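Local coordinates for protein FAD-dependent oxidoreductase (Actinomadura kijaniata, PDB 3M9V) that probably uses a flavin cofactor to oxidise a dTDP-linked sugar intermediate during the biosynthesis of D-kijanose, at residues D54-L59 and G63-T68; E128-G133 and G137-C142; W163-R168 and P199-D204; F181-R186 and V225-D230. All blocks are in the same frame, centred on the assembly; numbering follows the deposited sequence.

Interaction 1 (D54-L59 and G63-T68); sequences DTFDAL and GLMGAT
Met-65 brings its sulfur to the edge of the Phe-56 ring in a Met-aromatic contact, with SD 3.9 Å from Phe-56 CD1. Met-65 SD lies 5.1 Å from the centroid of the Phe-56 ring, 76° off the ring normal, and so close to the ring plane. Its placement depends on a side chain folded at every torsion: CG sits beside the backbone N, and further bends at chi2 (-70°) and chi3 turn the chain so that CE also reaches Phe-56 CD1, at 4.0 Å. Nearer the backbone, Met-65 CG packs on Leu-59 CB at 4.0 Å. The two methyls of Leu-59 work separately. CD2 meets Leu-64 CD1 at 3.9 Å, the two leucines crossing at about a right angle, whereas CD1 stands over one face of the Phe-56 ring, offset toward its rim. At the backbone, the helix ends in a Schellman motif, in which Gly-63 takes a positive phi and Leu-64 N returns to Leu-59 O in a weak hydrogen bond of 3.0 Å, bent to 126° at the hydrogen. The chain is thereby turned so that Leu-64 and Met-65 fold back on the last helical turns. Helix 22-32 packs on the leucines through Leu-31, while helix 96-118 closes the other part of the cluster, Ala-101 against Phe-56 and Leu-102 against Met-65.

Interaction 2 (E128-G133 and G137-C142); sequences ERILRG and GDAVVC
Ile-130 and Val-141 press methyl to methyl, CG2 of Ile-130 lying 3.6 Å from CG2 of Val-141, and this is the tight, buried end of the contact. The two side chains cross at about a right angle. In Ile-130 the CG1 arm runs beside the backbone N (chi1 -61°), which leaves the shorter CG2 branch to meet the valine. Ala-139 fills the next position by resting its methyl on the helix backbone: CB is 3.7 Å from Gly-133 C and 3.8 Å from Ile-130 O. Gly-133 carries no side chain, and that lets the alanine come so close. The Gly-133 carbonyl oxygen accepts two backbone N-H groups of the returning chain. Asp-138 N donates to Gly-133 O at 3.0 Å, bent to 136° at the hydrogen and tilted 23° from the carbonyl plane; Ala-139 N adds a weak bond to the same oxygen. Here the packing thins out, since exposed Asp-138 contributes little beyond its CB, 4.0 Å from Gly-133 O, at the solvent side. Val-141 N and Ala-139 O are hydrogen-bonded to the side-chain amide of Gln-105 of helix 96-118, just where strand 141-147 begins. Gly-137, with positive phi, and the bonds back to the last turn form a Schellman motif that ends helix 121-136 and leads the chain from the helical N-terminal part of the acyl-CoA dehydrogenase fold into its beta domain.

Interaction 3 (W163-R168 and P199-D204); sequences WLLSGR and PVVTRD
A chi1 of 172° swings CG of Leu-165 away from its own backbone N, and chi2 of 64° then spreads the two methyls so that one meets Pro-199 and the other Val-201. The fork thus spans two residues that point to the same side of strand 196-202, with Val-200 between them directed away. This is packing across the interior of the curled, mixed sheet that forms the middle beta domain of the acyl-CoA dehydrogenase fold. The strands are not hydrogen-bonded to each other: the nearest alpha carbons, CA of Leu-165 and CA of Pro-199, are 8.3 Å apart, and apolar side chains alone bridge them. CD1 of Leu-165 lies 4.2 Å from Pro-199 CG, the atom at the outer corner of the pyrrolidine ring. Each strand has its backbone partners elsewhere, Leu-165 pairing with Cys-232 and Pro-199 with Ile-183. Phe-229 and Ile-234 of strand 225-234 touch both Leu-165 and Val-201, and Leu-155 packs on Leu-165 and Pro-199, so the contact lies within a continuous buried apolar core. Its proline end comes within about 10 Å of the bound dTDP, side chain to ligand. In Val-201 the CG2 methyl is directed away from the backbone N, while a chi1 of 39° places CG1 between N and the carbonyl carbon. The leucine and valine side chains cross at about a right angle, Leu-165 CD2 stopping 4.1 Å from Val-201 CG1.

Interaction 4 (F181-R186 and V225-D230); sequences FVINAR and VDIVFD
Ile-183 reaches from strand 180-187 to both Ile-227 and Phe-229 of strand 225-234, across the apolar interior of the middle beta domain of the acyl-CoA dehydrogenase fold. The short strand segments 181-183 and 225-229 run at 74° to each other, with axes 11.0 Å apart, a gap that side chains alone fill. From CB of Ile-183 two arms leave, and both find the far end of the Phe-229 ring. Ile-183 CG2 lies 3.8 Å from Phe-229 CZ and about as far from CE2. Ile-183 CG1, beside the backbone N, also approaches CZ of Phe-229, at 3.8 Å. A turn at chi2 (-59°) carries Ile-183 CD1 onward to Phe-229 CZ at 3.4 Å, a tight carbon-carbon approach, and to the tip of Ile-227, where the two CD1 methyls meet at 3.8 Å. Ile-227 extends to this point from a chi1 of 64°, which sets CG1 between its own backbone N and carbonyl carbon. Asn-184, the next residue of the strand, makes a weak hydrogen bond to dTDP through ND2. The cluster is completed by Phe-181, whose CD1 lies 3.8 Å from Ile-227 CD1.

In the fold
All four contacts are largely buried, but their chemistry follows their place. Interactions 1 and 2 are local helix endings, with one weak backbone bond in interaction 1 and two, one of them weak, in interaction 2, beside a positive-phi glycine and apolar packing; interactions 3 and 4 join strand segments 31 and 39 residues apart in sequence without any hydrogen bond between them. Interaction 2 alone has an exposed residue among those that touch. The first two meet where Met-65 CE packs on Val-140 CG1. Interaction 2 continues into the sheet of interaction 4 through a probable hydrogen bond between Cys-142 O and Val-182 N. Interactions 3 and 4, centred about 6 Å apart, share one core: their segments alternate along the chain, and Val-201 packs on Ile-183.

Interaction 1 (D54-L59 and G63-T68)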
loop_
_atom_site.group_PDB
_atom_site.type_symbol
_atom_site.label_atom_id
_atom_site.label_comp_id
_atom_site.label_asym_id
_atom_site.label_seq_id
_atom_site.Cartn_x
_atom_site.Cartn_y
_atom_site.Cartn_z
ATOM N N ASP A 54 -10.150 -23.319 -32.530
ATOM C CA ASP A 54 -10.594 -22.599 -33.732
ATOM C C ASP A 54 -9.972 -21.217 -33.903
ATOM O O ASP A 54 -9.766 -20.716 -35.024
ATOM C CB ASP A 54 -12.124 -22.397 -33.743
ATOM C CG ASP A 54 -12.674 -21.947 -32.391
ATOM O OD1 ASP A 54 -13.537 -21.044 -32.289
ATOM O OD2 ASP A 54 -12.202 -22.514 -31.385
ATOM N N THR A 55 -9.672 -20.562 -32.783
ATOM C CA THR A 55 -8.991 -19.276 -32.930
ATOM C C THR A 55 -7.622 -19.525 -33.541
ATOM O O THR A 55 -7.148 -18.763 -34.394
ATOM C CB THR A 55 -8.783 -18.666 -31.527
ATOM O OG1 THR A 55 -10.078 -18.294 -31.045
ATOM C CG2 THR A 55 -7.845 -17.473 -31.616
ATOM N N PHE A 56 -6.956 -20.571 -33.054
ATOM C CA PHE A 56 -5.606 -20.851 -33.543
ATOM C C PHE A 56 -5.607 -21.369 -34.968
ATOM O O PHE A 56 -4.724 -21.016 -35.759
ATOM C CB PHE A 56 -4.804 -21.727 -32.577
ATOM C CG PHE A 56 -4.269 -20.887 -31.454
ATOM C CD1 PHE A 56 -2.989 -20.337 -31.525
ATOM C CD2 PHE A 56 -5.100 -20.563 -30.383
ATOM C CE1 PHE A 56 -2.540 -19.475 -30.505
ATOM C CE2 PHE A 56 -4.652 -19.696 -29.377
ATOM C CZ PHE A 56 -3.369 -19.159 -29.441
ATOM N N ASP A 57 -6.642 -22.128 -35.327
ATOM C CA ASP A 57 -6.737 -22.467 -36.750
ATOM C C ASP A 57 -6.822 -21.205 -37.605
ATOM O O ASP A 57 -6.128 -21.094 -38.610
ATOM C CB ASP A 57 -7.890 -23.423 -37.079
ATOM C CG ASP A 57 -7.651 -24.830 -36.573
ATOM O OD1 ASP A 57 -6.496 -25.244 -36.328
ATOM O OD2 ASP A 57 -8.653 -25.543 -36.372
ATOM N N ALA A 58 -7.645 -20.230 -37.226
ATOM C CA ALA A 58 -7.697 -18.999 -38.018
ATOM C C ALA A 58 -6.381 -18.214 -38.072
ATOM O O ALA A 58 -6.044 -17.630 -39.108
ATOM C CB ALA A 58 -8.855 -18.103 -37.540
ATOM N N LEU A 59 -5.623 -18.174 -36.977
ATOM C CA LEU A 59 -4.395 -17.376 -36.990
ATOM C C LEU A 59 -3.351 -18.045 -37.875
ATOM O O LEU A 59 -2.577 -17.368 -38.559
ATOM C CB LEU A 59 -3.825 -17.194 -35.578
ATOM C CG LEU A 59 -4.716 -16.456 -34.563
ATOM C CD1 LEU A 59 -4.243 -16.584 -33.110
ATOM C CD2 LEU A 59 -4.909 -14.978 -34.933
ATOM N N GLY A 63 -1.641 -16.634 -41.528
ATOM C CA GLY A 63 -0.220 -16.310 -41.383
ATOM C C GLY A 63 0.266 -15.563 -40.145
ATOM O O GLY A 63 1.465 -15.329 -39.990
ATOM N N LEU A 64 -0.616 -15.231 -39.209
ATOM C CA LEU A 64 -0.159 -14.499 -38.025
ATOM C C LEU A 64 0.726 -15.331 -37.097
ATOM O O LEU A 64 1.428 -14.792 -36.241
ATOM C CB LEU A 64 -1.337 -13.865 -37.278
ATOM C CG LEU A 64 -2.199 -13.040 -38.240
ATOM C CD1 LEU A 64 -3.480 -12.549 -37.606
ATOM C CD2 LEU A 64 -1.449 -11.866 -38.897
ATOM N N MET A 65 0.693 -16.649 -37.256
ATOM C CA MET A 65 1.579 -17.537 -36.506
ATOM C C MET A 65 3.024 -17.451 -36.988
ATOM O O MET A 65 3.954 -17.959 -36.354
ATOM C CB MET A 65 1.008 -18.960 -36.467
ATOM C CG MET A 65 -0.284 -19.089 -35.658
ATOM S SD MET A 65 -0.139 -18.920 -33.845
ATOM C CE MET A 65 0.634 -20.448 -33.323
ATOM N N GLY A 66 3.210 -16.738 -38.094
ATOM C CA GLY A 66 4.536 -16.403 -38.609
ATOM C C GLY A 66 4.906 -14.936 -38.488
ATOM O O GLY A 66 5.802 -14.444 -39.180
ATOM N N ALA A 67 4.238 -14.208 -37.591
ATOM C CA ALA A 67 4.430 -12.756 -37.556
ATOM C C ALA A 67 5.870 -12.384 -37.230
ATOM O O ALA A 67 6.373 -11.357 -37.700
ATOM C CB ALA A 67 3.477 -12.063 -36.521
ATOM N N THR A 68 6.512 -13.168 -36.369
ATOM C CA THR A 68 7.871 -12.843 -35.937
ATOM C C THR A 68 8.951 -13.655 -36.680
ATOM O O THR A 68 10.131 -13.708 -36.292
ATOM C CB THR A 68 8.043 -13.018 -34.405
ATOM O OG1 THR A 68 7.586 -14.326 -34.036
ATOM C CG2 THR A 68 7.185 -11.990 -33.630
#

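Interaction 2 (E128-G133 and G137-C142)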
loop_
_atom_site.group_PDB
_atom_site.type_symbol
_atom_site.label_atom_id
_atom_site.label_comp_id
_atom_site.label_asym_id
_atom_site.label_seq_id
_atom_site.Cartn_x
_atom_site.Cartn_y
_atom_site.Cartn_z
ATOM N N GLU A 128 15.815 -22.742 -39.409
ATOM C CA GLU A 128 15.235 -22.356 -40.708
ATOM C C GLU A 128 14.036 -23.226 -41.108
ATOM O O GLU A 128 12.989 -22.745 -41.568
ATOM C CB GLU A 128 16.275 -22.367 -41.847
ATOM C CG GLU A 128 15.647 -21.940 -43.163
ATOM C CD GLU A 128 16.595 -21.757 -44.331
ATOM O OE1 GLU A 128 16.098 -21.891 -45.465
ATOM O OE2 GLU A 128 17.790 -21.437 -44.172
ATOM N N ARG A 129 14.182 -24.530 -40.901
ATOM C CA ARG A 129 13.062 -25.411 -41.222
ATOM C C ARG A 129 11.839 -25.070 -40.377
ATOM O O ARG A 129 10.729 -24.915 -40.889
ATOM C CB ARG A 129 13.409 -26.898 -41.094
ATOM C CG ARG A 129 12.439 -27.718 -41.946
ATOM C CD ARG A 129 13.058 -28.907 -42.692
ATOM N NE ARG A 129 13.610 -29.919 -41.788
ATOM C CZ ARG A 129 14.910 -30.132 -41.599
ATOM N NH1 ARG A 129 15.287 -31.071 -40.740
ATOM N NH2 ARG A 129 15.822 -29.431 -42.265
ATOM N N ILE A 130 12.041 -24.927 -39.070
ATOM C CA ILE A 130 10.889 -24.602 -38.228
ATOM C C ILE A 130 10.203 -23.271 -38.576
ATOM O O ILE A 130 8.973 -23.157 -38.598
ATOM C CB ILE A 130 11.289 -24.659 -36.748
ATOM C CG1 ILE A 130 11.747 -26.084 -36.446
ATOM C CG2 ILE A 130 10.102 -24.256 -35.891
ATOM C CD1 ILE A 130 12.355 -26.281 -35.070
ATOM N N LEU A 131 11.024 -22.247 -38.795
ATOM C CA LEU A 131 10.571 -20.893 -39.109
ATOM C C LEU A 131 9.736 -20.853 -40.397
ATOM O O LEU A 131 8.654 -20.247 -40.392
ATOM C CB LEU A 131 11.751 -19.907 -39.167
ATOM C CG LEU A 131 12.493 -19.516 -37.877
ATOM C CD1 LEU A 131 13.867 -18.912 -38.209
ATOM C CD2 LEU A 131 11.701 -18.482 -37.050
ATOM N N ARG A 132 10.177 -21.501 -41.481
ATOM C CA ARG A 132 9.265 -21.560 -42.631
ATOM C C ARG A 132 8.042 -22.394 -42.305
ATOM O O ARG A 132 6.940 -22.092 -42.739
ATOM C CB ARG A 132 9.896 -22.097 -43.919
ATOM C CG ARG A 132 11.373 -22.368 -43.841
ATOM C CD ARG A 132 11.869 -22.790 -45.215
ATOM N NE ARG A 132 11.716 -21.688 -46.157
ATOM C CZ ARG A 132 12.747 -21.021 -46.659
ATOM N NH1 ARG A 132 12.531 -20.018 -47.493
ATOM N NH2 ARG A 132 13.979 -21.369 -46.305
ATOM N N GLY A 133 8.190 -23.440 -41.503
ATOM C CA GLY A 133 6.968 -24.035 -40.974
ATOM C C GLY A 133 5.957 -23.070 -40.364
ATOM O O GLY A 133 4.742 -23.172 -40.606
ATOM N N GLY A 137 1.859 -22.102 -41.576
ATOM C CA GLY A 137 0.770 -22.661 -40.785
ATOM C C GLY A 137 1.013 -24.091 -40.338
ATOM O O GLY A 137 0.136 -24.684 -39.710
ATOM N N ASP A 138 2.174 -24.662 -40.641
ATOM C CA ASP A 138 2.419 -26.048 -40.268
ATOM C C ASP A 138 3.135 -26.272 -38.949
ATOM O O ASP A 138 3.132 -27.395 -38.454
ATOM C CB ASP A 138 3.201 -26.822 -41.339
ATOM C CG ASP A 138 2.505 -26.805 -42.691
ATOM O OD1 ASP A 138 1.254 -26.855 -42.754
ATOM O OD2 ASP A 138 3.228 -26.709 -43.699
ATOM N N ALA A 139 3.764 -25.249 -38.379
ATOM C CA ALA A 139 4.528 -25.468 -37.162
ATOM C C ALA A 139 3.991 -24.605 -36.023
ATOM O O ALA A 139 3.956 -23.376 -36.144
ATOM C CB ALA A 139 6.007 -25.211 -37.390
ATOM N N VAL A 140 3.573 -25.240 -34.931
ATOM C CA VAL A 140 3.091 -24.525 -33.736
ATOM C C VAL A 140 4.038 -24.943 -32.609
ATOM O O VAL A 140 4.077 -26.116 -32.229
ATOM C CB VAL A 140 1.602 -24.834 -33.429
ATOM C CG1 VAL A 140 1.097 -24.257 -32.090
ATOM C CG2 VAL A 140 0.726 -24.353 -34.587
ATOM N N VAL A 141 4.845 -23.995 -32.138
ATOM C CA VAL A 141 6.023 -24.303 -31.337
ATOM C C VAL A 141 5.872 -23.977 -29.845
ATOM O O VAL A 141 5.782 -22.809 -29.450
ATOM C CB VAL A 141 7.300 -23.625 -31.917
ATOM C CG1 VAL A 141 8.544 -24.176 -31.229
ATOM C CG2 VAL A 141 7.454 -23.901 -33.405
ATOM N N CYS A 142 5.830 -25.020 -29.021
ATOM C CA CYS A 142 5.657 -24.911 -27.575
ATOM C C CYS A 142 7.008 -25.092 -26.910
ATOM O O CYS A 142 7.928 -25.628 -27.540
ATOM C CB CYS A 142 4.733 -26.017 -27.074
ATOM S SG CYS A 142 3.097 -25.842 -27.747
#

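Interaction 3 (W163-R168 and P199-D204)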
loop_
_atom_site.group_PDB
_atom_site.type_symbol
_atom_site.label_atom_id
_atom_site.label_comp_id
_atom_site.label_asym_id
_atom_site.label_seq_id
_atom_site.Cartn_x
_atom_site.Cartn_y
_atom_site.Cartn_z
ATOM N N TRP A 163 19.649 -39.979 -29.924
ATOM C CA TRP A 163 19.333 -39.854 -28.495
ATOM C C TRP A 163 17.942 -40.386 -28.146
ATOM O O TRP A 163 17.085 -40.576 -29.007
ATOM C CB TRP A 163 19.299 -38.378 -28.056
ATOM C CG TRP A 163 20.516 -37.581 -28.428
ATOM C CD1 TRP A 163 20.753 -36.941 -29.616
ATOM C CD2 TRP A 163 21.647 -37.319 -27.591
ATOM N NE1 TRP A 163 21.981 -36.317 -29.570
ATOM C CE2 TRP A 163 22.546 -36.527 -28.338
ATOM C CE3 TRP A 163 21.985 -37.680 -26.282
ATOM C CZ2 TRP A 163 23.768 -36.084 -27.823
ATOM C CZ3 TRP A 163 23.200 -37.254 -25.776
ATOM C CH2 TRP A 163 24.071 -36.451 -26.542
ATOM N N LEU A 164 17.738 -40.575 -26.851
ATOM C CA LEU A 164 16.462 -41.007 -26.317
ATOM C C LEU A 164 16.184 -40.021 -25.180
ATOM O O LEU A 164 17.062 -39.703 -24.369
ATOM C CB LEU A 164 16.484 -42.453 -25.799
ATOM C CG LEU A 164 16.800 -43.514 -26.866
ATOM C CD1 LEU A 164 17.144 -44.841 -26.194
ATOM C CD2 LEU A 164 15.565 -43.689 -27.727
ATOM N N LEU A 165 14.954 -39.529 -25.161
ATOM C CA LEU A 165 14.582 -38.434 -24.272
ATOM C C LEU A 165 13.579 -39.026 -23.291
ATOM O O LEU A 165 12.558 -39.595 -23.710
ATOM C CB LEU A 165 13.961 -37.289 -25.080
ATOM C CG LEU A 165 13.324 -36.128 -24.301
ATOM C CD1 LEU A 165 14.380 -35.375 -23.467
ATOM C CD2 LEU A 165 12.627 -35.189 -25.274
ATOM N N SER A 166 13.850 -38.912 -21.995
ATOM C CA SER A 166 12.836 -39.275 -21.010
ATOM C C SER A 166 12.618 -38.190 -19.960
ATOM O O SER A 166 13.559 -37.520 -19.530
ATOM C CB SER A 166 13.210 -40.580 -20.302
ATOM O OG SER A 166 13.069 -41.692 -21.169
ATOM N N GLY A 167 11.383 -38.059 -19.506
ATOM C CA GLY A 167 11.104 -37.085 -18.460
ATOM C C GLY A 167 9.669 -36.615 -18.608
ATOM O O GLY A 167 8.803 -37.309 -19.147
ATOM N N ARG A 168 9.431 -35.423 -18.077
ATOM C CA ARG A 168 8.096 -34.852 -18.083
ATOM C C ARG A 168 8.240 -33.367 -17.803
ATOM O O ARG A 168 8.992 -32.977 -16.906
ATOM C CB ARG A 168 7.163 -35.570 -17.116
ATOM C CG ARG A 168 6.430 -34.632 -16.208
ATOM C CD ARG A 168 4.935 -34.729 -16.346
ATOM N NE ARG A 168 4.339 -35.827 -15.600
ATOM C CZ ARG A 168 3.090 -35.845 -15.135
ATOM N NH1 ARG A 168 2.276 -34.811 -15.255
ATOM N NH2 ARG A 168 2.637 -36.916 -14.509
ATOM N N PRO A 199 16.598 -30.499 -27.202
ATOM C CA PRO A 199 16.049 -31.329 -28.261
ATOM C C PRO A 199 14.713 -30.772 -28.747
ATOM O O PRO A 199 13.959 -30.202 -27.954
ATOM C CB PRO A 199 15.855 -32.679 -27.574
ATOM C CG PRO A 199 15.766 -32.407 -26.143
ATOM C CD PRO A 199 16.586 -31.169 -25.889
ATOM N N VAL A 200 14.405 -30.927 -30.032
ATOM C CA VAL A 200 13.082 -30.562 -30.524
ATOM C C VAL A 200 12.325 -31.861 -30.805
ATOM O O VAL A 200 12.770 -32.630 -31.659
ATOM C CB VAL A 200 13.202 -29.726 -31.823
ATOM C CG1 VAL A 200 11.833 -29.488 -32.434
ATOM C CG2 VAL A 200 13.888 -28.391 -31.555
ATOM N N VAL A 201 11.214 -32.102 -30.112
ATOM C CA VAL A 201 10.353 -33.260 -30.332
ATOM C C VAL A 201 9.099 -32.870 -31.112
ATOM O O VAL A 201 8.549 -31.791 -30.908
ATOM C CB VAL A 201 10.155 -34.073 -29.021
ATOM C CG1 VAL A 201 10.004 -33.202 -27.802
ATOM C CG2 VAL A 201 9.102 -35.190 -29.085
ATOM N N THR A 202 8.671 -33.694 -32.065
ATOM C CA THR A 202 7.471 -33.372 -32.822
ATOM C C THR A 202 6.354 -34.240 -32.270
ATOM O O THR A 202 6.566 -35.220 -31.557
ATOM C CB THR A 202 7.584 -33.712 -34.313
ATOM O OG1 THR A 202 7.758 -35.134 -34.394
ATOM C CG2 THR A 202 8.755 -32.988 -34.989
ATOM N N ARG A 203 5.129 -33.850 -32.596
ATOM C CA ARG A 203 4.014 -34.453 -31.890
ATOM C C ARG A 203 3.869 -35.946 -32.187
ATOM O O ARG A 203 3.383 -36.710 -31.357
ATOM C CB ARG A 203 2.722 -33.729 -32.276
ATOM C CG ARG A 203 1.624 -34.031 -31.284
ATOM C CD ARG A 203 0.332 -33.322 -31.666
ATOM N NE ARG A 203 -0.606 -33.483 -30.557
ATOM C CZ ARG A 203 -0.948 -32.531 -29.694
ATOM N NH1 ARG A 203 -1.814 -32.838 -28.737
ATOM N NH2 ARG A 203 -0.444 -31.302 -29.779
ATOM N N ASP A 204 4.264 -36.382 -33.375
ATOM C CA ASP A 204 4.081 -37.788 -33.714
ATOM C C ASP A 204 5.287 -38.642 -33.314
ATOM O O ASP A 204 5.419 -39.750 -33.818
ATOM C CB ASP A 204 3.884 -37.907 -35.231
ATOM C CG ASP A 204 5.006 -37.223 -36.001
ATOM O OD1 ASP A 204 4.720 -36.297 -36.793
ATOM O OD2 ASP A 204 6.193 -37.571 -35.803
#

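Interaction 4 (F181-R186 and V225-D230)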
loop_
_atom_site.group_PDB
_atom_site.type_symbol
_atom_site.label_atom_id
_atom_site.label_comp_id
_atom_site.label_asym_id
_atom_site.label_seq_id
_atom_site.Cartn_x
_atom_site.Cartn_y
_atom_site.Cartn_z
ATOM N N PHE A 181 7.960 -29.204 -30.054
ATOM C CA PHE A 181 8.133 -28.870 -28.637
ATOM C C PHE A 181 9.627 -28.729 -28.387
ATOM O O PHE A 181 10.387 -29.708 -28.525
ATOM C CB PHE A 181 7.536 -29.971 -27.753
ATOM C CG PHE A 181 6.052 -30.102 -27.880
ATOM C CD1 PHE A 181 5.206 -29.526 -26.940
ATOM C CD2 PHE A 181 5.494 -30.725 -28.987
ATOM C CE1 PHE A 181 3.823 -29.624 -27.074
ATOM C CE2 PHE A 181 4.121 -30.815 -29.148
ATOM C CZ PHE A 181 3.289 -30.265 -28.187
ATOM N N VAL A 182 10.059 -27.509 -28.073
ATOM C CA VAL A 182 11.453 -27.288 -27.695
ATOM C C VAL A 182 11.598 -27.559 -26.201
ATOM O O VAL A 182 10.863 -26.975 -25.403
ATOM C CB VAL A 182 11.883 -25.848 -28.009
ATOM C CG1 VAL A 182 13.342 -25.604 -27.637
ATOM C CG2 VAL A 182 11.703 -25.566 -29.471
ATOM N N ILE A 183 12.501 -28.455 -25.811
ATOM C CA ILE A 183 12.472 -29.017 -24.464
ATOM C C ILE A 183 13.816 -28.690 -23.833
ATOM O O ILE A 183 14.857 -28.880 -24.466
ATOM C CB ILE A 183 12.319 -30.556 -24.490
ATOM C CG1 ILE A 183 11.042 -30.945 -25.239
ATOM C CG2 ILE A 183 12.229 -31.171 -23.091
ATOM C CD1 ILE A 183 9.785 -30.370 -24.617
ATOM N N ASN A 184 13.806 -28.183 -22.606
ATOM C CA ASN A 184 15.070 -27.973 -21.920
ATOM C C ASN A 184 15.476 -29.266 -21.222
ATOM O O ASN A 184 14.754 -29.769 -20.360
ATOM C CB ASN A 184 14.928 -26.865 -20.882
ATOM C CG ASN A 184 14.814 -25.495 -21.526
ATOM O OD1 ASN A 184 14.714 -25.362 -22.750
ATOM N ND2 ASN A 184 14.862 -24.464 -20.694
ATOM N N ALA A 185 16.636 -29.807 -21.571
ATOM C CA ALA A 185 16.976 -31.114 -21.019
ATOM C C ALA A 185 18.464 -31.066 -20.697
ATOM O O ALA A 185 19.144 -30.113 -21.085
ATOM C CB ALA A 185 16.640 -32.204 -22.046
ATOM N N ARG A 186 18.975 -32.076 -20.001
ATOM C CA ARG A 186 20.427 -32.241 -19.844
ATOM C C ARG A 186 20.860 -33.618 -20.366
ATOM O O ARG A 186 20.102 -34.586 -20.251
ATOM C CB ARG A 186 20.793 -32.180 -18.357
ATOM C CG ARG A 186 20.077 -33.280 -17.597
ATOM C CD ARG A 186 20.404 -33.233 -16.121
ATOM N NE ARG A 186 20.162 -31.901 -15.570
ATOM C CZ ARG A 186 20.594 -31.498 -14.379
ATOM N NH1 ARG A 186 20.330 -30.264 -13.972
ATOM N NH2 ARG A 186 21.293 -32.323 -13.606
ATOM N N VAL A 225 -0.668 -27.556 -20.107
ATOM C CA VAL A 225 -0.734 -28.926 -19.621
ATOM C C VAL A 225 0.660 -29.500 -19.464
ATOM O O VAL A 225 1.637 -28.844 -19.798
ATOM C CB VAL A 225 -1.508 -29.813 -20.594
ATOM C CG1 VAL A 225 -2.966 -29.329 -20.738
ATOM C CG2 VAL A 225 -0.775 -29.924 -21.943
ATOM N N ASP A 226 0.735 -30.724 -18.960
ATOM C CA ASP A 226 1.983 -31.473 -18.858
ATOM C C ASP A 226 2.299 -32.309 -20.099
ATOM O O ASP A 226 1.371 -32.730 -20.788
ATOM C CB ASP A 226 1.853 -32.423 -17.681
ATOM C CG ASP A 226 2.146 -31.732 -16.367
ATOM O OD1 ASP A 226 1.879 -30.517 -16.213
ATOM O OD2 ASP A 226 2.712 -32.417 -15.496
ATOM N N ILE A 227 3.581 -32.532 -20.406
ATOM C CA ILE A 227 3.892 -33.404 -21.551
ATOM C C ILE A 227 4.926 -34.443 -21.095
ATOM O O ILE A 227 5.774 -34.135 -20.259
ATOM C CB ILE A 227 4.388 -32.639 -22.779
ATOM C CG1 ILE A 227 5.726 -31.950 -22.474
ATOM C CG2 ILE A 227 3.295 -31.696 -23.342
ATOM C CD1 ILE A 227 6.190 -31.040 -23.566
ATOM N N VAL A 228 4.831 -35.669 -21.604
ATOM C CA VAL A 228 5.595 -36.805 -21.086
ATOM C C VAL A 228 6.431 -37.465 -22.178
ATOM O O VAL A 228 5.955 -37.621 -23.309
ATOM C CB VAL A 228 4.662 -37.869 -20.498
ATOM C CG1 VAL A 228 5.458 -38.946 -19.762
ATOM C CG2 VAL A 228 3.683 -37.221 -19.538
ATOM N N PHE A 229 7.667 -37.828 -21.846
ATOM C CA PHE A 229 8.610 -38.374 -22.812
ATOM C C PHE A 229 9.005 -39.733 -22.239
ATOM O O PHE A 229 9.489 -39.801 -21.116
ATOM C CB PHE A 229 9.878 -37.528 -22.976
ATOM C CG PHE A 229 9.622 -36.048 -22.970
ATOM C CD1 PHE A 229 8.944 -35.438 -24.011
ATOM C CD2 PHE A 229 10.078 -35.264 -21.920
ATOM C CE1 PHE A 229 8.678 -34.060 -24.003
ATOM C CE2 PHE A 229 9.813 -33.903 -21.901
ATOM C CZ PHE A 229 9.123 -33.289 -22.943
ATOM N N ASP A 230 8.786 -40.795 -23.007
ATOM C CA ASP A 230 9.090 -42.167 -22.575
ATOM C C ASP A 230 9.995 -42.716 -23.679
ATOM O O ASP A 230 9.527 -43.168 -24.733
ATOM C CB ASP A 230 7.770 -42.926 -22.404
ATOM C CG ASP A 230 7.955 -44.410 -22.135
ATOM O OD1 ASP A 230 8.920 -44.780 -21.425
ATOM O OD2 ASP A 230 7.098 -45.183 -22.630
#